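Local coordinates for spike protein P1 (Pseudoalteromonas phage pm2, PDB 2VVD) that forms the receptor-binding spike at the fivefold vertices of the virion, this piece being its C-terminal receptor-binding domain, at residues R11-Y16 with F39-P44. Residues are numbered along the deposited sequence; the frame is centred on the assembly and turned at random.
Sequences RVFKEY and FDIDVP
Phe13 lays its CB over one face of the Phe39 ring, 4.0 Å from that ring's centroid and toward its rim, with Phe39 CE1 as the nearest ring atom. The two rings run nearly parallel (planes at 23°) but are slid apart, centroids 5.4 Å from each other, so methylene-on-face contact replaces a true stack. Phe13 CG stands anti to its carbonyl carbon (chi1 -72°), which carries the ring past Phe39 to Ile41, whose CD1 lies 3.5 Å from Phe13 CZ. There Ile41 keeps CG1 anti to its backbone N (chi1 179°), placing CD1 against the Phe13 ring, which it meets obliquely. Phe39 and Ile41 are buried, and Leu54 and Phe52 of strand 52-60 add apolar contacts to Phe13 and Ile41, respectively. The other flank is looser. Tyr16 brings its OH to the edge of the Phe39 ring, in its plane, 3.6 Å from CD2, while a weak hydrogen bond ties this hydroxyl to Phe38 O. Lys14 touches Phe39 CB through CG at 3.7 Å, then bends away to an exposed end. A classic beta bulge, in which Phe13 and Lys14 both face Val157, lets the CB atoms of these two consecutive residues both start out toward strand 39-43. With no hydrogen bond between them, the two edge strands of separate antiparallel sheets touch through side chains, mainly apolar ones, as expected where the sheets of a beta-sandwich face each other.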
loop_
_atom_site.group_PDB
_atom_site.type_symbol
_atom_site.label_atom_id
_atom_site.label_comp_id
_atom_site.label_asym_id
_atom_site.label_seq_id
_atom_site.Cartn_x
_atom_site.Cartn_y
_atom_site.Cartn_z
ATOM N N ARG A 11 -4.521 -6.682 14.331
ATOM C CA ARG A 11 -5.303 -7.400 13.336
ATOM C C ARG A 11 -4.570 -7.367 11.998
ATOM O O ARG A 11 -4.530 -6.330 11.336
ATOM C CB ARG A 11 -6.689 -6.787 13.182
ATOM C CG ARG A 11 -7.514 -7.453 12.099
ATOM C CD ARG A 11 -8.977 -7.146 12.265
ATOM N NE ARG A 11 -9.754 -7.642 11.134
ATOM C CZ ARG A 11 -11.014 -7.303 10.876
ATOM N NH1 ARG A 11 -11.664 -6.455 11.668
ATOM N NH2 ARG A 11 -11.626 -7.813 9.815
ATOM N N VAL A 12 -3.998 -8.506 11.611
ATOM C CA VAL A 12 -3.329 -8.635 10.319
ATOM C C VAL A 12 -4.362 -8.892 9.231
ATOM O O VAL A 12 -5.222 -9.760 9.383
ATOM C CB VAL A 12 -2.315 -9.799 10.305
ATOM C CG1 VAL A 12 -1.553 -9.816 8.991
ATOM C CG2 VAL A 12 -1.351 -9.687 11.483
ATOM N N PHE A 13 -4.273 -8.136 8.138
ATOM C CA PHE A 13 -5.127 -8.360 6.966
ATOM C C PHE A 13 -4.419 -9.199 5.899
ATOM O O PHE A 13 -5.014 -10.123 5.341
ATOM C CB PHE A 13 -5.579 -7.023 6.368
ATOM C CG PHE A 13 -6.591 -6.305 7.206
ATOM C CD1 PHE A 13 -7.920 -6.716 7.216
ATOM C CD2 PHE A 13 -6.222 -5.225 7.993
ATOM C CE1 PHE A 13 -8.860 -6.060 7.995
ATOM C CE2 PHE A 13 -7.160 -4.563 8.772
ATOM C CZ PHE A 13 -8.477 -4.982 8.774
ATOM N N LYS A 14 -3.166 -8.861 5.608
ATOM C CA LYS A 14 -2.356 -9.611 4.638
ATOM C C LYS A 14 -0.863 -9.315 4.804
ATOM O O LYS A 14 -0.458 -8.277 5.344
ATOM C CB LYS A 14 -2.774 -9.311 3.176
ATOM C CG LYS A 14 -3.724 -10.330 2.496
ATOM C CD LYS A 14 -3.247 -11.780 2.611
ATOM C CE LYS A 14 -3.657 -12.684 1.437
ATOM N NZ LYS A 14 -5.036 -13.290 1.494
ATOM N N GLU A 15 -0.054 -10.260 4.340
ATOM C CA GLU A 15 1.378 -10.081 4.226
ATOM C C GLU A 15 1.749 -10.256 2.764
ATOM O O GLU A 15 1.135 -11.062 2.070
ATOM C CB GLU A 15 2.096 -11.107 5.088
ATOM C CG GLU A 15 2.056 -10.781 6.563
ATOM C CD GLU A 15 2.547 -11.924 7.411
ATOM O OE1 GLU A 15 3.736 -11.912 7.788
ATOM O OE2 GLU A 15 1.749 -12.846 7.682
ATOM N N TYR A 16 2.725 -9.481 2.293
ATOM C CA TYR A 16 3.204 -9.594 0.914
ATOM C C TYR A 16 4.727 -9.709 0.875
ATOM O O TYR A 16 5.443 -8.969 1.559
ATOM C CB TYR A 16 2.740 -8.413 0.056
ATOM C CG TYR A 16 1.236 -8.225 -0.002
ATOM C CD1 TYR A 16 0.450 -8.966 -0.886
ATOM C CD2 TYR A 16 0.597 -7.300 0.819
ATOM C CE1 TYR A 16 -0.940 -8.794 -0.942
ATOM C CE2 TYR A 16 -0.789 -7.122 0.774
ATOM C CZ TYR A 16 -1.549 -7.869 -0.107
ATOM O OH TYR A 16 -2.916 -7.684 -0.145
ATOM N N PHE A 39 -6.325 -7.037 -0.874
ATOM C CA PHE A 39 -7.043 -7.771 0.146
ATOM C C PHE A 39 -8.400 -7.118 0.333
ATOM O O PHE A 39 -8.562 -5.936 0.035
ATOM C CB PHE A 39 -6.245 -7.817 1.450
ATOM C CG PHE A 39 -6.144 -6.500 2.152
ATOM C CD1 PHE A 39 -7.091 -6.134 3.102
ATOM C CD2 PHE A 39 -5.089 -5.634 1.886
ATOM C CE1 PHE A 39 -6.998 -4.917 3.768
ATOM C CE2 PHE A 39 -4.984 -4.415 2.552
ATOM C CZ PHE A 39 -5.944 -4.053 3.489
ATOM N N ASP A 40 -9.370 -7.898 0.796
ATOM C CA ASP A 40 -10.721 -7.390 1.073
ATOM C C ASP A 40 -10.926 -7.165 2.567
ATOM O O ASP A 40 -10.434 -7.933 3.397
ATOM C CB ASP A 40 -11.787 -8.368 0.553
ATOM C CG ASP A 40 -11.817 -8.449 -0.967
ATOM O OD1 ASP A 40 -11.333 -7.505 -1.624
ATOM O OD2 ASP A 40 -12.317 -9.461 -1.502
ATOM N N ILE A 41 -11.642 -6.098 2.899
ATOM C CA ILE A 41 -12.073 -5.841 4.268
ATOM C C ILE A 41 -13.599 -5.730 4.305
ATOM O O ILE A 41 -14.206 -4.914 3.588
ATOM C CB ILE A 41 -11.405 -4.576 4.860
ATOM C CG1 ILE A 41 -11.900 -4.322 6.293
ATOM C CG2 ILE A 41 -11.636 -3.362 3.973
ATOM C CD1 ILE A 41 -11.064 -3.315 7.059
ATOM N N ASP A 42 -14.209 -6.579 5.125
ATOM C CA ASP A 42 -15.644 -6.579 5.329
ATOM C C ASP A 42 -15.966 -5.655 6.495
ATOM O O ASP A 42 -15.756 -6.006 7.657
ATOM C CB ASP A 42 -16.130 -7.992 5.626
ATOM C CG ASP A 42 -17.635 -8.114 5.579
ATOM O OD1 ASP A 42 -18.325 -7.073 5.521
ATOM O OD2 ASP A 42 -18.134 -9.259 5.592
ATOM N N VAL A 43 -16.460 -4.463 6.180
ATOM C CA VAL A 43 -16.751 -3.467 7.202
ATOM C C VAL A 43 -18.084 -3.823 7.836
ATOM O O VAL A 43 -19.093 -3.872 7.135
ATOM C CB VAL A 43 -16.815 -2.034 6.609
ATOM C CG1 VAL A 43 -17.318 -1.043 7.652
ATOM C CG2 VAL A 43 -15.447 -1.621 6.075
ATOM N N PRO A 44 -18.093 -4.082 9.158
ATOM C CA PRO A 44 -19.331 -4.479 9.824
ATOM C C PRO A 44 -20.281 -3.296 10.004
ATOM O O PRO A 44 -19.826 -2.148 10.026
ATOM C CB PRO A 44 -18.843 -4.976 11.182
ATOM C CG PRO A 44 -17.626 -4.161 11.445
ATOM C CD PRO A 44 -16.966 -4.010 10.109
#